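PDB 4Z8N: reticulocyte-binding protein 2a from Plasmodium vivax, which probably binds a receptor on the surface of young red blood cells during parasite invasion, here represented by its alpha-helical erythrocyte-binding domain. Local coordinates for residues Ser61-Gln64 against Asn65-Ser69; Lys163-His167 against Asn168-Asn172; Leu189-Lys192 against Gln193-Asn197; Pro242-Pro245 against Leu246-Lys250. All blocks are in the same frame, centred on the assembly; numbering follows the deposited sequence.

Overall arrangement
All four contacts are local, each within one unbroken run of chain. Contact 1 lies inside helix 42-69, where successive turns join by regular i to i+4 backbone bonds. Contacts 2 and 3 share helix 168-194, at its start and its end, their centres about 39 Å apart; both are surface contacts, as is contact 1. Contact 2 opens the helix with an asparagine capping bond, whereas contact 3 closes it with a carbonyl that takes two donors and a lysine held by polar side chains. Contact 4, partly buried, starts helix 246-297 from a proline and relies more on apolar packing. Contacts 3 and 4 are farthest apart, about 66 Å between centres, on opposite sides of the chain's centre.

Contact 1 (Ser61-Gln64 against Asn65-Ser69); sequences SSIQ and NQINS
Ser61-Gln64 and Asn65-Ser69 are successive turns of the alpha-helix 42-69, and four i to i+4 backbone bonds join them. Asn65 N donates to Ser61 O, Gln66 N to Ser62 O, Ile67 N to Ile63 O and Asn68 N to Gln64 O. The bond from Ile67 N to Ile63 O, 2.9 Å long, is the straightest, with an N-H...O angle of 165°.

The apolar contribution is one pair on the inner side of the helix. CG2 of Ile63 lies 4.3 Å from CG1 of Ile67, one turn on. Phe24 touches both isoleucines, and Tyr122 and Met126 of helix 119-136 pack on Ile63, so this side faces the domain.

Of the polar side chains, Gln66 reaches across to the end of helix 94-115 and the start of helix 119-136: CG is anti to the backbone N (chi1 177°) and the chain runs on extended. Its OE1 is hydrogen-bonded to Tyr122 and Asn118, and its NE2 to the carbonyls of Cys114 and Ala117. The amide is gripped at both ends, about 10 Å from the side chain of Glu120, which binds calcium in a crystal structure of this protein, though not in this chain. Asn65 and Asn68 instead fold back beside the carbonyls one turn earlier. ND2 of Asn65 comes to 3.0 Å from O of Ser61, and ND2 of Asn68 to 3.2 Å from O of Gln64, but both angles are too poor for bonding.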
loop_
_atom_site.group_PDB
_atom_site.type_symbol
_atom_site.label_atom_id
_atom_site.label_comp_id
_atom_site.label_asym_id
_atom_site.label_seq_id
_atom_site.Cartn_x
_atom_site.Cartn_y
_atom_site.Cartn_z
ATOM N N SER A 61 -18.542 1.681 3.894
ATOM C CA SER A 61 -18.977 2.932 4.501
ATOM C C SER A 61 -18.489 3.040 5.943
ATOM O O SER A 61 -18.054 4.103 6.380
ATOM C CB SER A 61 -20.501 3.052 4.444
ATOM O OG SER A 61 -20.952 3.126 3.101
ATOM N N SER A 62 -18.556 1.932 6.673
ATOM C CA SER A 62 -18.107 1.899 8.062
ATOM C C SER A 62 -16.598 2.108 8.161
ATOM O O SER A 62 -16.116 2.801 9.058
ATOM C CB SER A 62 -18.500 0.576 8.722
ATOM O OG SER A 62 -19.909 0.426 8.757
ATOM N N ILE A 63 -15.860 1.504 7.235
ATOM C CA ILE A 63 -14.415 1.675 7.170
ATOM C C ILE A 63 -14.065 3.117 6.824
ATOM O O ILE A 63 -13.223 3.736 7.472
ATOM C CB ILE A 63 -13.780 0.732 6.130
ATOM C CG1 ILE A 63 -14.015 -0.728 6.520
ATOM C CG2 ILE A 63 -12.288 1.012 5.986
ATOM C CD1 ILE A 63 -13.519 -1.720 5.490
ATOM N N GLN A 64 -14.730 3.643 5.801
ATOM C CA GLN A 64 -14.483 4.999 5.329
ATOM C C GLN A 64 -14.754 6.029 6.422
ATOM O O GLN A 64 -14.007 6.995 6.574
ATOM C CB GLN A 64 -15.342 5.294 4.098
ATOM C CG GLN A 64 -14.779 6.377 3.198
ATOM C CD GLN A 64 -14.834 5.995 1.732
ATOM O OE1 GLN A 64 -15.644 5.160 1.326
ATOM N NE2 GLN A 64 -13.968 6.603 0.929
ATOM N N ASN A 65 -15.824 5.814 7.183
ATOM C CA ASN A 65 -16.158 6.699 8.294
ATOM C C ASN A 65 -15.097 6.652 9.385
ATOM O O ASN A 65 -14.755 7.678 9.975
ATOM C CB ASN A 65 -17.524 6.339 8.883
ATOM C CG ASN A 65 -18.662 6.613 7.920
ATOM O OD1 ASN A 65 -18.562 7.481 7.053
ATOM N ND2 ASN A 65 -19.753 5.870 8.067
ATOM N N GLN A 66 -14.579 5.457 9.650
ATOM C CA GLN A 66 -13.519 5.293 10.635
ATOM C C GLN A 66 -12.262 6.048 10.208
ATOM O O GLN A 66 -11.654 6.755 11.012
ATOM C CB GLN A 66 -13.200 3.813 10.848
ATOM C CG GLN A 66 -12.050 3.572 11.813
ATOM C CD GLN A 66 -11.833 2.103 12.110
ATOM O OE1 GLN A 66 -12.787 1.348 12.293
ATOM N NE2 GLN A 66 -10.572 1.691 12.158
ATOM N N ILE A 67 -11.883 5.898 8.941
ATOM C CA ILE A 67 -10.721 6.593 8.397
ATOM C C ILE A 67 -10.919 8.105 8.471
ATOM O O ILE A 67 -9.979 8.851 8.747
ATOM C CB ILE A 67 -10.442 6.184 6.935
ATOM C CG1 ILE A 67 -10.225 4.675 6.832
ATOM C CG2 ILE A 67 -9.217 6.911 6.397
ATOM C CD1 ILE A 67 -8.982 4.190 7.541
ATOM N N ASN A 68 -12.151 8.548 8.236
ATOM C CA ASN A 68 -12.483 9.966 8.317
ATOM C C ASN A 68 -12.330 10.515 9.733
ATOM O O ASN A 68 -12.015 11.689 9.919
ATOM C CB ASN A 68 -13.909 10.217 7.820
ATOM C CG ASN A 68 -14.050 10.002 6.327
ATOM O OD1 ASN A 68 -13.060 9.990 5.594
ATOM N ND2 ASN A 68 -15.286 9.838 5.867
ATOM N N SER A 69 -12.554 9.662 10.727
ATOM C CA SER A 69 -12.437 10.072 12.122
ATOM C C SER A 69 -10.975 10.164 12.550
ATOM O O SER A 69 -10.665 10.711 13.610
ATOM C CB SER A 69 -13.190 9.099 13.034
ATOM O OG SER A 69 -12.587 7.815 13.014
#

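Contact 2 (Lys163-His167 against Asn168-Asn172); sequences KEVNH and NNYVN
Asn166 and Asn168 meet where the chain enters helix 168-194. The side chain of Asn166 has CG anti to the backbone N (chi1 -167°), which carries OD1 forward to accept from Asn168 N at 3.1 Å. The donor stands well above the carbonyl plane.

His167 takes the other course: its CG sits between the backbone N and the carbonyl carbon (chi1 64°), and the imidazole lies alongside the Asn168 side chain. CG2 of Val171 approaches the ring at its edge, 4.1 Å from ND1 of His167. On the backbone, O of His167 accepts from Val171 N at 3.3 Å and almost straight, 172°, and more weakly from Tyr170 N.

The side chains of Tyr170 and Val165 cross at about a right angle, with CG2 of Val165 4.3 Å from CE2 of Tyr170. Leu267 of helix 246-297 touches both, and Ile226 and Lys229 of helix 199-237 touch His167, so the turn rests on two neighbouring helices. A weak bond from Asn169 N to Asn166 O completes the turn. With its side-chain oxygen accepting from the backbone N two residues ahead, Asn166 forms an Asx turn, typical of a capped helix N-terminus.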
loop_
_atom_site.group_PDB
_atom_site.type_symbol
_atom_site.label_atom_id
_atom_site.label_comp_id
_atom_site.label_asym_id
_atom_site.label_seq_id
_atom_site.Cartn_x
_atom_site.Cartn_y
_atom_site.Cartn_z
ATOM N N LYS A 163 1.257 -6.513 -17.873
ATOM C CA LYS A 163 2.362 -6.300 -18.803
ATOM C C LYS A 163 2.535 -4.824 -19.140
ATOM O O LYS A 163 3.529 -4.434 -19.748
ATOM C CB LYS A 163 2.145 -7.091 -20.096
ATOM C CG LYS A 163 2.318 -8.592 -19.963
ATOM C CD LYS A 163 2.104 -9.275 -21.306
ATOM C CE LYS A 163 2.309 -10.776 -21.203
ATOM N NZ LYS A 163 2.013 -11.468 -22.490
ATOM N N GLU A 164 1.564 -4.008 -18.749
ATOM C CA GLU A 164 1.579 -2.594 -19.105
ATOM C C GLU A 164 2.704 -1.825 -18.416
ATOM O O GLU A 164 3.214 -0.849 -18.965
ATOM C CB GLU A 164 0.229 -1.951 -18.782
ATOM C CG GLU A 164 -0.844 -2.232 -19.824
ATOM C CD GLU A 164 -2.198 -1.684 -19.431
ATOM O OE1 GLU A 164 -3.218 -2.179 -19.954
ATOM O OE2 GLU A 164 -2.244 -0.758 -18.596
ATOM N N VAL A 165 3.100 -2.262 -17.225
ATOM C CA VAL A 165 4.174 -1.583 -16.507
ATOM C C VAL A 165 5.356 -2.516 -16.232
ATOM O O VAL A 165 5.186 -3.712 -15.987
ATOM C CB VAL A 165 3.665 -0.974 -15.174
ATOM C CG1 VAL A 165 3.361 -2.060 -14.158
ATOM C CG2 VAL A 165 4.678 0.016 -14.610
ATOM N N ASN A 166 6.562 -1.963 -16.306
ATOM C CA ASN A 166 7.765 -2.696 -15.942
ATOM C C ASN A 166 8.095 -2.435 -14.477
ATOM O O ASN A 166 8.566 -1.355 -14.123
ATOM C CB ASN A 166 8.937 -2.296 -16.839
ATOM C CG ASN A 166 10.122 -3.239 -16.711
ATOM O OD1 ASN A 166 10.230 -3.998 -15.749
ATOM N ND2 ASN A 166 11.021 -3.191 -17.687
ATOM N N HIS A 167 7.844 -3.428 -13.631
ATOM C CA HIS A 167 8.014 -3.266 -12.192
ATOM C C HIS A 167 9.478 -3.088 -11.804
ATOM O O HIS A 167 9.782 -2.549 -10.742
ATOM C CB HIS A 167 7.414 -4.462 -11.444
ATOM C CG HIS A 167 8.093 -5.767 -11.733
ATOM N ND1 HIS A 167 9.346 -6.080 -11.249
ATOM C CD2 HIS A 167 7.691 -6.840 -12.453
ATOM C CE1 HIS A 167 9.686 -7.288 -11.660
ATOM N NE2 HIS A 167 8.699 -7.772 -12.393
ATOM N N ASN A 168 10.378 -3.538 -12.675
ATOM C CA ASN A 168 11.810 -3.506 -12.394
ATOM C C ASN A 168 12.356 -2.105 -12.145
ATOM O O ASN A 168 13.368 -1.945 -11.467
ATOM C CB ASN A 168 12.585 -4.157 -13.541
ATOM C CG ASN A 168 12.347 -5.649 -13.630
ATOM O OD1 ASN A 168 11.921 -6.162 -14.665
ATOM N ND2 ASN A 168 12.619 -6.356 -12.540
ATOM N N ASN A 169 11.687 -1.094 -12.687
ATOM C CA ASN A 169 12.138 0.281 -12.508
ATOM C C ASN A 169 11.813 0.833 -11.122
ATOM O O ASN A 169 12.566 1.647 -10.587
ATOM C CB ASN A 169 11.540 1.179 -13.589
ATOM C CG ASN A 169 12.412 1.245 -14.827
ATOM O OD1 ASN A 169 12.420 0.323 -15.644
ATOM N ND2 ASN A 169 13.157 2.335 -14.967
ATOM N N TYR A 170 10.696 0.395 -10.544
ATOM C CA TYR A 170 10.396 0.703 -9.149
ATOM C C TYR A 170 11.460 0.086 -8.255
ATOM O O TYR A 170 12.087 0.768 -7.446
ATOM C CB TYR A 170 9.021 0.171 -8.732
ATOM C CG TYR A 170 7.836 0.788 -9.435
ATOM C CD1 TYR A 170 7.775 2.153 -9.683
ATOM C CD2 TYR A 170 6.766 -0.001 -9.841
ATOM C CE1 TYR A 170 6.681 2.713 -10.324
ATOM C CE2 TYR A 170 5.673 0.548 -10.480
ATOM C CZ TYR A 170 5.635 1.904 -10.720
ATOM O OH TYR A 170 4.544 2.451 -11.357
ATOM N N VAL A 171 11.646 -1.221 -8.422
ATOM C CA VAL A 171 12.546 -2.008 -7.591
ATOM C C VAL A 171 13.965 -1.462 -7.599
ATOM O O VAL A 171 14.572 -1.279 -6.544
ATOM C CB VAL A 171 12.587 -3.476 -8.048
ATOM C CG1 VAL A 171 13.436 -4.305 -7.095
ATOM C CG2 VAL A 171 11.182 -4.037 -8.147
ATOM N N ASN A 172 14.490 -1.212 -8.794
ATOM C CA ASN A 172 15.849 -0.709 -8.939
ATOM C C ASN A 172 16.000 0.676 -8.333
ATOM O O ASN A 172 17.022 0.980 -7.723
ATOM C CB ASN A 172 16.264 -0.686 -10.411
ATOM C CG ASN A 172 16.399 -2.077 -10.996
ATOM O OD1 ASN A 172 16.653 -3.044 -10.277
ATOM N ND2 ASN A 172 16.231 -2.186 -12.308
#

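Contact 3 (Leu189-Lys192 against Gln193-Asn197); sequences LKVK and QEIDN
Lys190 reaches forward along the helix surface to Gln193 and Glu194. Its NZ donates to OE1 of Gln193 at 2.7 Å, arriving nearly in line with the amide C=O (C=O...N angle 164°). The same ammonium lies 3.6 Å from OE2 of Glu194, a long salt bridge. A bend at chi2 (59°) swings the lysine chain toward these partners, and it crosses the Gln193 side chain at about a right angle. NZ therefore has a short neutral acceptor and a more distant carboxylate, which probably adds a modest electrostatic pull.

The backbone acceptors belong to the C-terminal end of helix 168-194, weakly bonded at about Gln193-Glu194, where helix gives way to loop. O of Val191 takes two donors: Ile195 N at 2.8 Å, nearly along the carbonyl direction, and Glu194 N at 3.0 Å, well above the carbonyl plane. O of Lys190 accepts from Gln193 N at 3.3 Å, again from above its plane. The two i to i+3 bonds, beside one i to i+4 bond, are consistent with a helix losing its regular pattern as it ends.

Lys192 turns its NZ back to the carbonyl of Met188, one turn earlier, with a weaker bond to Asn205. On the apolar side, CG1 of Val191 meets CG1 of Ile195 at 4.1 Å, their side chains crossing at a slant. Ile201 of helix 199-237 touches both, while Leu291 and Val295 of helix 246-297 pack on Val191 and Ile195 respectively.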
loop_
_atom_site.group_PDB
_atom_site.type_symbol
_atom_site.label_atom_id
_atom_site.label_comp_id
_atom_site.label_asym_id
_atom_site.label_seq_id
_atom_site.Cartn_x
_atom_site.Cartn_y
_atom_site.Cartn_z
ATOM N N LEU A 189 26.890 9.556 11.046
ATOM C CA LEU A 189 27.506 9.029 12.261
ATOM C C LEU A 189 28.909 9.603 12.422
ATOM O O LEU A 189 29.372 9.833 13.539
ATOM C CB LEU A 189 27.566 7.501 12.232
ATOM C CG LEU A 189 26.252 6.724 12.320
ATOM C CD1 LEU A 189 26.527 5.231 12.246
ATOM C CD2 LEU A 189 25.498 7.072 13.596
ATOM N N LYS A 190 29.583 9.830 11.299
ATOM C CA LYS A 190 30.909 10.436 11.327
ATOM C C LYS A 190 30.801 11.938 11.592
ATOM O O LYS A 190 31.667 12.528 12.236
ATOM C CB LYS A 190 31.653 10.176 10.013
ATOM C CG LYS A 190 33.110 10.602 10.037
ATOM C CD LYS A 190 33.870 9.876 11.135
ATOM C CE LYS A 190 35.026 10.709 11.649
ATOM N NZ LYS A 190 35.687 10.067 12.816
ATOM N N VAL A 191 29.728 12.547 11.090
ATOM C CA VAL A 191 29.480 13.973 11.284
ATOM C C VAL A 191 29.265 14.308 12.760
ATOM O O VAL A 191 29.815 15.287 13.272
ATOM C CB VAL A 191 28.256 14.446 10.472
ATOM C CG1 VAL A 191 27.867 15.863 10.861
ATOM C CG2 VAL A 191 28.541 14.355 8.982
ATOM N N LYS A 192 28.477 13.484 13.446
ATOM C CA LYS A 192 28.177 13.720 14.856
ATOM C C LYS A 192 29.405 13.554 15.752
ATOM O O LYS A 192 29.415 14.019 16.890
ATOM C CB LYS A 192 27.058 12.790 15.327
ATOM C CG LYS A 192 25.661 13.250 14.922
ATOM C CD LYS A 192 24.580 12.450 15.636
ATOM C CE LYS A 192 24.021 11.344 14.750
ATOM N NZ LYS A 192 24.231 11.612 13.300
ATOM N N GLN A 193 30.438 12.893 15.240
ATOM C CA GLN A 193 31.691 12.764 15.976
ATOM C C GLN A 193 32.521 14.041 15.880
ATOM O O GLN A 193 33.353 14.316 16.741
ATOM C CB GLN A 193 32.511 11.578 15.458
ATOM C CG GLN A 193 32.013 10.212 15.899
ATOM C CD GLN A 193 32.923 9.088 15.427
ATOM O OE1 GLN A 193 33.677 9.247 14.468
ATOM N NE2 GLN A 193 32.861 7.949 16.108
ATOM N N GLU A 194 32.285 14.817 14.828
ATOM C CA GLU A 194 33.123 15.972 14.520
ATOM C C GLU A 194 32.423 17.308 14.761
ATOM O O GLU A 194 33.073 18.321 15.016
ATOM C CB GLU A 194 33.597 15.897 13.066
ATOM C CG GLU A 194 34.408 14.649 12.739
ATOM C CD GLU A 194 35.743 14.613 13.463
ATOM O OE1 GLU A 194 36.304 15.696 13.733
ATOM O OE2 GLU A 194 36.229 13.502 13.762
ATOM N N ILE A 195 31.097 17.308 14.672
ATOM C CA ILE A 195 30.324 18.541 14.771
ATOM C C ILE A 195 29.337 18.484 15.933
ATOM O O ILE A 195 28.683 17.465 16.154
ATOM C CB ILE A 195 29.547 18.822 13.459
ATOM C CG1 ILE A 195 30.477 18.716 12.249
ATOM C CG2 ILE A 195 28.878 20.189 13.503
ATOM C CD1 ILE A 195 31.613 19.713 12.262
ATOM N N ASP A 196 29.238 19.581 16.679
ATOM C CA ASP A 196 28.250 19.687 17.744
ATOM C C ASP A 196 26.840 19.600 17.163
ATOM O O ASP A 196 26.559 20.166 16.105
ATOM C CB ASP A 196 28.435 20.990 18.522
ATOM C CG ASP A 196 29.754 21.037 19.271
ATOM O OD1 ASP A 196 29.992 20.147 20.114
ATOM O OD2 ASP A 196 30.557 21.958 19.011
ATOM N N ASN A 197 25.965 18.874 17.853
ATOM C CA ASN A 197 24.615 18.614 17.365
ATOM C C ASN A 197 23.796 19.889 17.179
ATOM O O ASN A 197 23.898 20.822 17.969
ATOM C CB ASN A 197 23.889 17.666 18.321
ATOM C CG ASN A 197 22.607 17.110 17.731
ATOM O OD1 ASN A 197 22.382 17.181 16.521
ATOM N ND2 ASN A 197 21.758 16.550 18.586
#

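Contact 4 (Pro242-Pro245 against Leu246-Lys250); sequences PQVP and LSTLK
With CG2 placed between its backbone N and carbonyl carbon, and CG1 beside the N, Val244 turns one methyl toward Leu249. The leucine has CG anti to the backbone N (chi1 -168°), and its CD1 comes to 3.9 Å from CG2 of Val244. The two side chains cross at about a right angle, and the valine methyl meets both the leucine CD1 and its CB, the latter 4.1 Å from CG2 of Val244. Thr248 adds a looser touch, its CG2 standing 4.2 Å from CB of Val244.

The other branch of Thr248 deals with the proline. OG1, anti to the carbonyl carbon (chi1 -62°), comes to 3.4 Å from CG of Pro245, and the two side chains cross at a slant. This sets the threonine OG1 against the Pro245 ring in a van der Waals contact.

The backbone evidence for helix initiation lies in O of Pro245. It accepts from Leu249 N at 3.0 Å, in the carbonyl plane with an N-H...O angle of 152°, and weakly from Thr248 N. Before the turn, Val244 is hydrogen-bonded through its backbone to Cys146, whose disulfide partner is Cys142, and Cys146 also touches Leu246. Lys250 turns its amine to the carbonyl of Tyr134 and OD1 of Asn138. Pro245 holds the N-cap position here; extended chain followed by a first i to i+4 bond from the N-cap carbonyl is typical of a helix N-terminus, in this case that of helix 246-297.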
loop_
_atom_site.group_PDB
_atom_site.type_symbol
_atom_site.label_atom_id
_atom_site.label_comp_id
_atom_site.label_asym_id
_atom_site.label_seq_id
_atom_site.Cartn_x
_atom_site.Cartn_y
_atom_site.Cartn_z
ATOM N N PRO A 242 -10.664 -27.459 -22.169
ATOM C CA PRO A 242 -11.817 -26.666 -22.609
ATOM C C PRO A 242 -13.023 -26.838 -21.687
ATOM O O PRO A 242 -13.889 -25.963 -21.632
ATOM C CB PRO A 242 -12.113 -27.225 -24.006
ATOM C CG PRO A 242 -10.814 -27.801 -24.465
ATOM C CD PRO A 242 -10.170 -28.354 -23.230
ATOM N N GLN A 243 -13.068 -27.959 -20.971
ATOM C CA GLN A 243 -14.155 -28.251 -20.044
ATOM C C GLN A 243 -13.621 -28.613 -18.657
ATOM O O GLN A 243 -12.729 -29.450 -18.527
ATOM C CB GLN A 243 -15.020 -29.396 -20.580
ATOM C CG GLN A 243 -15.435 -29.257 -22.041
ATOM C CD GLN A 243 -16.698 -28.436 -22.222
ATOM O OE1 GLN A 243 -16.985 -27.531 -21.439
ATOM N NE2 GLN A 243 -17.464 -28.754 -23.261
ATOM N N VAL A 244 -14.165 -27.972 -17.626
ATOM C CA VAL A 244 -13.826 -28.300 -16.242
ATOM C C VAL A 244 -15.098 -28.388 -15.401
ATOM O O VAL A 244 -16.128 -27.826 -15.774
ATOM C CB VAL A 244 -12.867 -27.256 -15.610
ATOM C CG1 VAL A 244 -11.567 -27.166 -16.393
ATOM C CG2 VAL A 244 -13.538 -25.895 -15.519
ATOM N N PRO A 245 -15.041 -29.115 -14.273
ATOM C CA PRO A 245 -16.179 -29.106 -13.348
ATOM C C PRO A 245 -16.313 -27.757 -12.644
ATOM O O PRO A 245 -15.337 -27.006 -12.582
ATOM C CB PRO A 245 -15.836 -30.221 -12.354
ATOM C CG PRO A 245 -14.350 -30.349 -12.427
ATOM C CD PRO A 245 -13.996 -30.066 -13.855
ATOM N N LEU A 246 -17.500 -27.461 -12.123
ATOM C CA LEU A 246 -17.781 -26.158 -11.526
ATOM C C LEU A 246 -16.900 -25.850 -10.317
ATOM O O LEU A 246 -16.433 -24.721 -10.160
ATOM C CB LEU A 246 -19.255 -26.064 -11.120
ATOM C CG LEU A 246 -19.671 -24.755 -10.443
ATOM C CD1 LEU A 246 -19.384 -23.563 -11.347
ATOM C CD2 LEU A 246 -21.138 -24.788 -10.048
ATOM N N SER A 247 -16.684 -26.848 -9.466
ATOM C CA SER A 247 -15.863 -26.674 -8.271
ATOM C C SER A 247 -14.466 -26.187 -8.641
ATOM O O SER A 247 -13.870 -25.371 -7.935
ATOM C CB SER A 247 -15.774 -27.980 -7.483
ATOM O OG SER A 247 -15.087 -28.973 -8.224
ATOM N N THR A 248 -13.955 -26.696 -9.756
ATOM C CA THR A 248 -12.670 -26.262 -10.285
ATOM C C THR A 248 -12.771 -24.839 -10.821
ATOM O O THR A 248 -11.892 -24.010 -10.584
ATOM C CB THR A 248 -12.181 -27.200 -11.406
ATOM O OG1 THR A 248 -11.992 -28.519 -10.880
ATOM C CG2 THR A 248 -10.869 -26.699 -11.996
ATOM N N LEU A 249 -13.858 -24.566 -11.534
ATOM C CA LEU A 249 -14.076 -23.269 -12.166
ATOM C C LEU A 249 -14.083 -22.128 -11.156
ATOM O O LEU A 249 -13.513 -21.066 -11.409
ATOM C CB LEU A 249 -15.392 -23.275 -12.944
ATOM C CG LEU A 249 -15.606 -22.090 -13.884
ATOM C CD1 LEU A 249 -14.691 -22.205 -15.093
ATOM C CD2 LEU A 249 -17.065 -21.992 -14.311
ATOM N N LYS A 250 -14.734 -22.352 -10.018
ATOM C CA LYS A 250 -14.798 -21.347 -8.960
ATOM C C LYS A 250 -13.405 -20.958 -8.487
ATOM O O LYS A 250 -13.105 -19.776 -8.308
ATOM C CB LYS A 250 -15.624 -21.856 -7.776
ATOM C CG LYS A 250 -17.102 -22.026 -8.064
ATOM C CD LYS A 250 -17.912 -21.940 -6.780
ATOM C CE LYS A 250 -18.710 -23.207 -6.534
ATOM N NZ LYS A 250 -19.574 -23.091 -5.326
#